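PDB 5KTC: FdhC from Acinetobacter nosocomialis, which transfers a 3-hydroxybutanoyl group from coenzyme A to the amino group of a dTDP-linked 3-amino-3,6-dideoxy-D-galactose, as a sugar N-acyltransferase of the GNAT superfamily. Local coordinates for residues E22-L27 and I77-L82; F66-S71 and W97-H102. All coordinates share one frame; numbering follows the deposited sequence. Where two conformers were deposited one is given.

Contact 1 of 2, residues E22-L27 and I77-L82; sequences EFICTL and IGTVRL. With FUH ([[(2~{R},3~{S},5~{R})-5-[5-methyl-2,4-bis(oxidanylidene)pyrimidin-1-yl]-3-oxidanyl-oxolan-2-yl]methoxy-oxidanyl-phosphoryl] [(2~{R},3~{R},4~{S},5~{R},6~{R})-6-methyl-3,5-bis(oxidanyl)-4-[[(3~{R})-3-oxidanylbutanoyl]amino]oxan-2-yl] hydrogen phosphate), chain C.
Leu-27 and Thr-79 meet tip to tip, CD2 of the leucine lying 3.6 Å from CG2 of the threonine, and this apolar touch is the heart of a helix-on-strand packing. CG of Leu-27 stands anti to its backbone N (chi1 -175°), which carries the isobutyl branch down onto the sheet, where CD2 also comes 3.9 Å from CA of Gly-78. Ile-24, one turn earlier, adds a looser contact from CG1 to the same threonine methyl. Threonine suits its place because its two branches do different work: CG2 faces the helix, while OG1 is hydrogen-bonded to the carbonyl O of Ser-96 on the adjoining strand.

Phe-23 meets backbone instead. The edge of its ring is presented to the peptide of Gly-78, with CZ 3.7 Å from Gly-78 N. Gly-78 and Ile-77 both face Ile-68, forming a classic beta bulge, and at the backbone angles of Gly-78 a CB would jam against the carbonyl O of Ile-77. Residues 22-27 of helix 21-28 cross residues 77-82 of strand 75-86 at -94°, nearly perpendicular, within the alpha/beta acetyltransferase fold of the GNAT family.

The nucleotide-sugar product draws on both segments. Arg-81 NH2 donates to the phosphate oxygen O10 of FUH at 2.9 Å, with the acceptor in the guanidinium plane, and the thymine methyl C18 lies over one face of that group. Glu-63, in a salt bridge with NH1, and Ser-96 OG, bonded to NE, fix the rotation of the guanidinium. From the helix, CG2 of Ile-24 approaches the thymine oxygen O15 of FUH at 3.7 Å, plain packing that sets an apolar wall beside the base.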
loop_
_atom_site.group_PDB
_atom_site.type_symbol
_atom_site.label_atom_id
_atom_site.label_comp_id
_atom_site.label_asym_id
_atom_site.label_seq_id
_atom_site.Cartn_x
_atom_site.Cartn_y
_atom_site.Cartn_z
ATOM N N GLU A 22 -10.521 10.999 11.285
ATOM C CA GLU A 22 -9.611 11.495 12.283
ATOM C C GLU A 22 -8.271 10.765 12.298
ATOM O O GLU A 22 -7.244 11.409 12.454
ATOM C CB GLU A 22 -10.210 11.439 13.678
ATOM C CG GLU A 22 -9.239 11.792 14.797
ATOM C CD GLU A 22 -9.935 11.887 16.146
ATOM O OE1 GLU A 22 -9.460 12.699 16.960
ATOM O OE2 GLU A 22 -10.951 11.169 16.383
ATOM N N PHE A 23 -8.281 9.433 12.209
ATOM C CA PHE A 23 -7.030 8.708 12.170
ATOM C C PHE A 23 -6.144 9.160 10.978
ATOM O O PHE A 23 -4.933 9.307 11.113
ATOM C CB PHE A 23 -7.317 7.216 12.032
ATOM C CG PHE A 23 -6.059 6.408 11.843
ATOM C CD1 PHE A 23 -5.133 6.340 12.874
ATOM C CD2 PHE A 23 -5.736 5.872 10.608
ATOM C CE1 PHE A 23 -3.953 5.667 12.709
ATOM C CE2 PHE A 23 -4.541 5.240 10.424
ATOM C CZ PHE A 23 -3.665 5.111 11.465
ATOM N N ILE A 24 -6.798 9.342 9.844
ATOM C CA ILE A 24 -6.150 9.752 8.607
ATOM C C ILE A 24 -5.602 11.168 8.739
ATOM O O ILE A 24 -4.432 11.373 8.418
ATOM C CB ILE A 24 -7.019 9.579 7.374
ATOM C CG1 ILE A 24 -7.268 8.086 7.122
ATOM C CG2 ILE A 24 -6.262 10.080 6.155
ATOM C CD1 ILE A 24 -8.210 7.771 5.993
ATOM N N CYS A 25 -6.427 12.118 9.202
ATOM C CA CYS A 25 -5.934 13.497 9.392
ATOM C C CYS A 25 -4.690 13.495 10.254
ATOM O O CYS A 25 -3.691 14.111 9.923
ATOM C CB CYS A 25 -6.972 14.396 10.084
ATOM S SG CYS A 25 -8.242 14.916 8.963
ATOM N N THR A 26 -4.747 12.779 11.368
ATOM C CA THR A 26 -3.644 12.751 12.292
ATOM C C THR A 26 -2.405 12.160 11.706
ATOM O O THR A 26 -1.347 12.701 11.888
ATOM C CB THR A 26 -4.052 12.049 13.588
ATOM O OG1 THR A 26 -5.093 12.814 14.201
ATOM C CG2 THR A 26 -2.884 11.939 14.552
ATOM N N LEU A 27 -2.546 11.049 10.988
ATOM C CA LEU A 27 -1.412 10.395 10.384
ATOM C C LEU A 27 -0.721 11.309 9.363
ATOM O O LEU A 27 0.490 11.488 9.427
ATOM C CB LEU A 27 -1.877 9.115 9.686
ATOM C CG LEU A 27 -0.868 8.181 9.066
ATOM C CD1 LEU A 27 -0.042 7.519 10.161
ATOM C CD2 LEU A 27 -1.654 7.137 8.207
ATOM N N ILE A 77 -2.380 1.289 12.158
ATOM C CA ILE A 77 -0.968 1.670 12.041
ATOM C C ILE A 77 -0.646 2.364 10.701
ATOM O O ILE A 77 0.453 2.787 10.515
ATOM C CB ILE A 77 -0.052 0.461 12.221
ATOM C CG1 ILE A 77 -0.400 -0.680 11.210
ATOM C CG2 ILE A 77 -0.178 -0.108 13.658
ATOM C CD1 ILE A 77 0.701 -1.731 11.165
ATOM N N GLY A 78 -1.620 2.515 9.794
ATOM C CA GLY A 78 -1.342 3.260 8.581
ATOM C C GLY A 78 -2.365 3.178 7.481
ATOM O O GLY A 78 -3.516 2.789 7.720
ATOM N N THR A 79 -1.929 3.580 6.268
ATOM C CA THR A 79 -2.787 3.644 5.140
ATOM C C THR A 79 -2.119 3.100 3.917
ATOM O O THR A 79 -0.873 3.086 3.808
ATOM C CB THR A 79 -3.243 5.077 4.810
ATOM O OG1 THR A 79 -2.111 5.921 4.524
ATOM C CG2 THR A 79 -4.019 5.597 5.941
ATOM N N VAL A 80 -2.937 2.685 2.944
ATOM C CA VAL A 80 -2.380 2.418 1.611
ATOM C C VAL A 80 -3.487 2.444 0.609
ATOM O O VAL A 80 -4.649 2.171 0.967
ATOM C CB VAL A 80 -1.560 1.086 1.563
ATOM C CG1 VAL A 80 -2.489 -0.129 1.673
ATOM C CG2 VAL A 80 -0.682 1.024 0.312
ATOM N N ARG A 81 -3.153 2.775 -0.615
ATOM C CA ARG A 81 -4.214 2.986 -1.673
ATOM C C ARG A 81 -3.816 2.482 -3.029
ATOM O O ARG A 81 -2.674 2.655 -3.442
ATOM C CB ARG A 81 -4.497 4.479 -1.768
ATOM C CG ARG A 81 -5.728 4.920 -2.538
ATOM C CD ARG A 81 -6.134 6.373 -2.195
ATOM N NE ARG A 81 -5.086 7.299 -2.570
ATOM C CZ ARG A 81 -5.039 8.229 -3.548
ATOM N NH1 ARG A 81 -6.053 8.554 -4.344
ATOM N NH2 ARG A 81 -3.902 8.888 -3.682
ATOM N N LEU A 82 -4.795 1.897 -3.740
ATOM C CA LEU A 82 -4.747 1.568 -5.136
ATOM C C LEU A 82 -5.668 2.479 -5.905
ATOM O O LEU A 82 -6.804 2.678 -5.519
ATOM C CB LEU A 82 -5.207 0.152 -5.429
ATOM C CG LEU A 82 -4.258 -0.927 -4.927
ATOM C CD1 LEU A 82 -4.245 -0.995 -3.404
ATOM C CD2 LEU A 82 -4.709 -2.215 -5.527
HETATM O O1 FUH C . 3.064 6.346 -1.638
HETATM C C1 FUH C . 3.578 6.451 -2.747
HETATM C C2 FUH C . 4.146 5.289 -3.492
HETATM C C3 FUH C . 4.547 4.159 -2.580
HETATM O O2 FUH C . 5.927 4.286 -2.153
HETATM C C4 FUH C . 4.453 2.836 -3.297
HETATM N N1 FUH C . 3.636 7.668 -3.421
HETATM C C5 FUH C . 2.828 8.803 -2.962
HETATM C C6 FUH C . 3.652 10.104 -2.938
HETATM O O3 FUH C . 4.155 10.288 -4.192
HETATM C C7 FUH C . 2.828 11.341 -2.666
HETATM C C8 FUH C . 3.567 12.676 -2.922
HETATM O O4 FUH C . 1.657 11.359 -3.502
HETATM C C9 FUH C . 1.634 8.975 -3.884
HETATM O O5 FUH C . 0.718 7.874 -3.787
HETATM C C10 FUH C . 0.858 10.164 -3.481
HETATM O O6 FUH C . 0.373 9.927 -2.168
HETATM P P1 FUH C . -0.731 10.827 -1.511
HETATM O O7 FUH C . -0.179 12.075 -0.930
HETATM O O8 FUH C . -1.328 9.929 -0.429
HETATM O O9 FUH C . -1.976 11.016 -2.484
HETATM P P2 FUH C . -2.253 12.041 -3.681
HETATM O O10 FUH C . -2.686 11.230 -4.853
HETATM O O11 FUH C . -0.963 12.820 -3.900
HETATM O O12 FUH C . -3.425 12.860 -3.032
HETATM C C11 FUH C . -4.356 13.556 -3.867
HETATM C C12 FUH C . -4.882 14.739 -3.094
HETATM C C13 FUH C . -3.784 15.554 -2.379
HETATM O O13 FUH C . -4.093 16.959 -2.345
HETATM C C14 FUH C . -3.830 15.085 -0.931
HETATM C C15 FUH C . -5.292 14.744 -0.781
HETATM O O14 FUH C . -5.777 14.291 -2.071
HETATM N N2 FUH C . -5.620 13.609 0.109
HETATM C C16 FUH C . -5.228 12.340 -0.196
HETATM C C17 FUH C . -5.605 11.275 0.624
HETATM C C18 FUH C . -5.208 9.847 0.318
HETATM C C19 FUH C . -6.373 11.587 1.788
HETATM O O15 FUH C . -6.788 10.621 2.550
HETATM N N3 FUH C . -6.745 12.845 2.064
HETATM C C20 FUH C . -6.405 13.817 1.210
HETATM O O16 FUH C . -6.753 15.058 1.501
#

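Contact 2 of 2, residues F66-S71 and W97-H102; sequences FIIFRS and WILNEH. With COA (coenzyme A), chain D.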
loop_
_atom_site.group_PDB
_atom_site.type_symbol
_atom_site.label_atom_id
_atom_site.label_comp_id
_atom_site.label_asym_id
_atom_site.label_seq_id
_atom_site.Cartn_x
_atom_site.Cartn_y
_atom_site.Cartn_z
ATOM N N PHE A 66 -7.262 1.632 1.925
ATOM C CA PHE A 66 -7.254 0.767 3.099
ATOM C C PHE A 66 -6.576 1.385 4.313
ATOM O O PHE A 66 -5.598 2.112 4.189
ATOM C CB PHE A 66 -6.526 -0.562 2.806
ATOM C CG PHE A 66 -7.113 -1.342 1.651
ATOM C CD1 PHE A 66 -6.739 -1.067 0.373
ATOM C CD2 PHE A 66 -7.983 -2.376 1.875
ATOM C CE1 PHE A 66 -7.256 -1.736 -0.709
ATOM C CE2 PHE A 66 -8.540 -3.074 0.827
ATOM C CZ PHE A 66 -8.169 -2.772 -0.490
ATOM N N ILE A 67 -7.134 1.083 5.480
ATOM C CA ILE A 67 -6.423 1.238 6.738
ATOM C C ILE A 67 -5.624 -0.068 6.954
ATOM O O ILE A 67 -6.156 -1.140 6.681
ATOM C CB ILE A 67 -7.360 1.434 7.935
ATOM C CG1 ILE A 67 -8.321 2.589 7.687
ATOM C CG2 ILE A 67 -6.556 1.613 9.199
ATOM C CD1 ILE A 67 -7.665 3.947 7.465
ATOM N N ILE A 68 -4.381 0.107 7.389
ATOM C CA ILE A 68 -3.500 -0.964 7.758
ATOM C C ILE A 68 -3.613 -1.108 9.275
ATOM O O ILE A 68 -3.469 -0.101 9.995
ATOM C CB ILE A 68 -2.045 -0.697 7.373
ATOM C CG1 ILE A 68 -1.876 -0.372 5.869
ATOM C CG2 ILE A 68 -1.206 -1.916 7.771
ATOM C CD1 ILE A 68 -0.470 0.094 5.499
ATOM N N PHE A 69 -3.814 -2.335 9.753
ATOM C CA PHE A 69 -3.996 -2.636 11.185
ATOM C C PHE A 69 -2.926 -3.602 11.641
ATOM O O PHE A 69 -2.512 -4.417 10.855
ATOM C CB PHE A 69 -5.353 -3.304 11.454
ATOM C CG PHE A 69 -6.489 -2.345 11.547
ATOM C CD1 PHE A 69 -7.212 -1.962 10.378
ATOM C CD2 PHE A 69 -6.848 -1.812 12.800
ATOM C CE1 PHE A 69 -8.271 -1.055 10.486
ATOM C CE2 PHE A 69 -7.887 -0.905 12.885
ATOM C CZ PHE A 69 -8.596 -0.530 11.730
ATOM N N ARG A 70 -2.504 -3.486 12.899
ATOM C CA ARG A 70 -1.741 -4.563 13.521
ATOM C C ARG A 70 -2.686 -5.612 14.145
ATOM O O ARG A 70 -3.673 -5.295 14.839
ATOM C CB ARG A 70 -0.615 -4.074 14.393
ATOM C CG ARG A 70 -0.961 -3.423 15.659
ATOM C CD ARG A 70 0.276 -2.907 16.330
ATOM N NE ARG A 70 0.990 -4.026 16.958
ATOM C CZ ARG A 70 2.260 -4.010 17.316
ATOM N NH1 ARG A 70 3.034 -2.972 17.029
ATOM N NH2 ARG A 70 2.782 -5.090 17.906
ATOM N N SER A 71 -2.420 -6.863 13.768
ATOM C CA SER A 71 -3.223 -8.005 14.125
ATOM C C SER A 71 -3.293 -8.326 15.612
ATOM O O SER A 71 -4.279 -8.876 16.029
ATOM C CB SER A 71 -2.633 -9.266 13.484
ATOM O OG SER A 71 -2.659 -9.101 12.083
ATOM N N TRP A 97 1.081 5.634 1.075
ATOM C CA TRP A 97 1.563 4.472 1.825
ATOM C C TRP A 97 2.267 5.044 3.035
ATOM O O TRP A 97 3.356 5.666 2.913
ATOM C CB TRP A 97 2.533 3.699 1.015
ATOM C CG TRP A 97 2.992 2.401 1.615
ATOM C CD1 TRP A 97 2.283 1.543 2.396
ATOM C CD2 TRP A 97 4.276 1.804 1.405
ATOM N NE1 TRP A 97 3.066 0.433 2.685
ATOM C CE2 TRP A 97 4.277 0.564 2.074
ATOM C CE3 TRP A 97 5.428 2.210 0.715
ATOM C CZ2 TRP A 97 5.382 -0.259 2.111
ATOM C CZ3 TRP A 97 6.557 1.374 0.735
ATOM C CH2 TRP A 97 6.501 0.129 1.416
ATOM N N ILE A 98 1.646 4.856 4.194
ATOM C CA ILE A 98 2.111 5.473 5.427
ATOM C C ILE A 98 1.980 4.479 6.574
ATOM O O ILE A 98 0.952 3.819 6.716
ATOM C CB ILE A 98 1.348 6.740 5.823
ATOM C CG1 ILE A 98 1.186 7.726 4.637
ATOM C CG2 ILE A 98 2.129 7.445 6.904
ATOM C CD1 ILE A 98 0.137 8.787 4.769
ATOM N N LEU A 99 3.042 4.366 7.362
ATOM C CA LEU A 99 3.000 3.546 8.593
ATOM C C LEU A 99 3.502 4.390 9.788
ATOM O O LEU A 99 4.530 5.055 9.653
ATOM C CB LEU A 99 3.876 2.324 8.414
ATOM C CG LEU A 99 3.331 1.227 7.488
ATOM C CD1 LEU A 99 4.403 0.196 7.247
ATOM C CD2 LEU A 99 2.078 0.541 8.027
ATOM N N ASN A 100 2.815 4.328 10.926
ATOM C CA ASN A 100 3.210 5.194 12.068
ATOM C C ASN A 100 4.113 4.408 13.007
ATOM O O ASN A 100 4.431 3.241 12.735
ATOM C CB ASN A 100 1.981 5.757 12.805
ATOM C CG ASN A 100 1.114 4.701 13.464
ATOM O OD1 ASN A 100 1.535 3.605 13.788
ATOM N ND2 ASN A 100 -0.169 5.035 13.619
ATOM N N GLU A 101 4.513 5.038 14.113
ATOM C CA GLU A 101 5.368 4.405 15.144
ATOM C C GLU A 101 4.920 3.073 15.693
ATOM O O GLU A 101 5.749 2.287 16.100
ATOM C CB GLU A 101 5.468 5.337 16.368
ATOM C CG GLU A 101 6.853 5.864 16.650
ATOM C CD GLU A 101 6.866 6.816 17.854
ATOM O OE1 GLU A 101 5.758 7.179 18.346
ATOM O OE2 GLU A 101 7.973 7.197 18.313
ATOM N N HIS A 102 3.621 2.834 15.713
ATOM C CA HIS A 102 3.049 1.605 16.339
ATOM C C HIS A 102 3.014 0.456 15.356
ATOM O O HIS A 102 2.550 -0.601 15.679
ATOM C CB HIS A 102 1.647 1.851 16.960
ATOM C CG HIS A 102 1.141 0.740 17.865
ATOM N ND1 HIS A 102 1.914 0.113 18.824
ATOM C CD2 HIS A 102 -0.094 0.194 17.977
ATOM C CE1 HIS A 102 1.200 -0.809 19.438
ATOM N NE2 HIS A 102 -0.025 -0.782 18.944
HETATM N N1A COA D . 13.013 -8.324 2.471
HETATM C C2A COA D . 13.186 -8.507 3.801
HETATM N N3A COA D . 13.113 -7.508 4.684
HETATM C C4A COA D . 12.765 -6.305 4.250
HETATM C C5A COA D . 12.516 -6.045 2.811
HETATM C C6A COA D . 12.669 -7.159 1.907
HETATM N N6A COA D . 12.480 -7.026 0.597
HETATM N N7A COA D . 12.195 -4.764 2.689
HETATM C C8A COA D . 12.245 -4.228 3.927
HETATM N N9A COA D . 12.598 -5.157 4.855
HETATM C C1B COA D . 12.727 -4.957 6.315
HETATM C C2B COA D . 13.482 -3.651 6.588
HETATM O O2B COA D . 14.911 -3.814 6.589
HETATM C C3B COA D . 12.906 -3.226 7.894
HETATM O O3B COA D . 13.517 -4.026 8.912
HETATM P P3B COA D . 14.590 -3.375 9.917
HETATM O O7A COA D . 13.707 -3.063 11.132
HETATM O O8A COA D . 15.409 -4.631 10.013
HETATM O O9A COA D . 15.194 -2.175 9.232
HETATM C C4B COA D . 11.456 -3.639 7.782
HETATM O O4B COA D . 11.428 -4.771 6.897
HETATM C C5B COA D . 10.536 -2.503 7.382
HETATM O O5B COA D . 10.948 -1.955 6.150
HETATM P P1A COA D . 11.342 -0.426 6.063
HETATM O O1A COA D . 11.964 -0.189 4.704
HETATM O O2A COA D . 11.941 0.142 7.321
HETATM O O3A COA D . 9.945 0.373 5.894
HETATM P P2A COA D . 9.163 1.333 6.837
HETATM O O4A COA D . 8.693 0.687 8.113
HETATM O O5A COA D . 9.878 2.661 7.009
HETATM O O6A COA D . 7.832 1.608 6.000
HETATM C CBP COA D . 6.938 3.498 4.749
HETATM C CCP COA D . 7.945 2.335 4.782
HETATM C CDP COA D . 7.167 4.236 3.454
HETATM C CEP COA D . 5.508 2.969 4.797
HETATM C CAP COA D . 7.189 4.414 5.971
HETATM O OAP COA D . 8.637 4.636 6.014
HETATM C C9P COA D . 6.424 5.675 5.953
HETATM O O9P COA D . 5.238 5.825 6.318
HETATM N N8P COA D . 7.127 6.721 5.472
HETATM C C7P COA D . 6.532 8.000 5.369
HETATM C C6P COA D . 5.473 8.161 4.307
HETATM C C5P COA D . 6.087 7.952 2.946
HETATM O O5P COA D . 7.120 8.577 2.650
HETATM N N4P COA D . 5.494 7.076 2.160
HETATM C C3P COA D . 6.065 6.681 0.869
HETATM C C2P COA D . 5.845 7.747 -0.223
HETATM S S1P COA D . 6.823 7.288 -1.702
#
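Arg-70 and His-102 join the far ends of these segments through one bent arginine side chain. From CB, which points toward residues 97-102, CG lies between the backbone N and the carbonyl carbon (chi1 71°), and CD follows over the imidazole face, 3.6 Å from the ring centroid of His-102, as a CH-pi contact. A bend at chi3 then lays the guanidinium flat on the ring, planes 20° apart; both ring contacts hold for one of two deposited His-102 conformers. NE is 3.9 Å from His-102 NE2; at the tip NH1 donates to His-102 O (2.8 Å), an acceptor in the guanidinium plane, while NH2 forms a salt bridge with Asp-72. Arginine suits this place because its planar guanidinium can stack while its N-H groups bond at the edge. His-102 NE2 bonds to Asp-73, and an Asx turn from Asn-100 OD1 to His-102 N shapes the loop.

Deeper in, Ile-68 CD1 packs 3.6 Å from Leu-99 CD2 and approaches the edge of the Trp-97 indole, whose face carries the CEP methyl of coenzyme A. Leu-99 N donates to pantetheine O9P (2.8 Å) and N4P donates to Trp-97 O, the strand-like pairing by which GNAT enzymes commonly bind acyl-CoA. Strand 75-86 runs between strands 63-70 and 91-99, and helix 107-122 packs on Ile-68, Trp-97 and Leu-99.

The centres of contacts 1 and 2 are 7 Å apart; contact 2 lies on strands 63-70 and 91-99, the neighbours of strand 75-86, on which contact 1 packs helix 21-28. Along the chain the segments alternate: 22-27, 66-71, 77-82, 97-102. Contact 2 therefore spans the strand on which contact 1 rests, and the two are directly joined, Ile-77 N lying 2.8 Å from Ile-68 O in a probable hydrogen bond. Within the acetyltransferase domain the pair brings both ligands together: Ile-24 and Arg-81 of contact 1 border the nucleotide-sugar product, Ile-98 and Leu-99 of contact 2 the coenzyme A, and Trp-97 borders both.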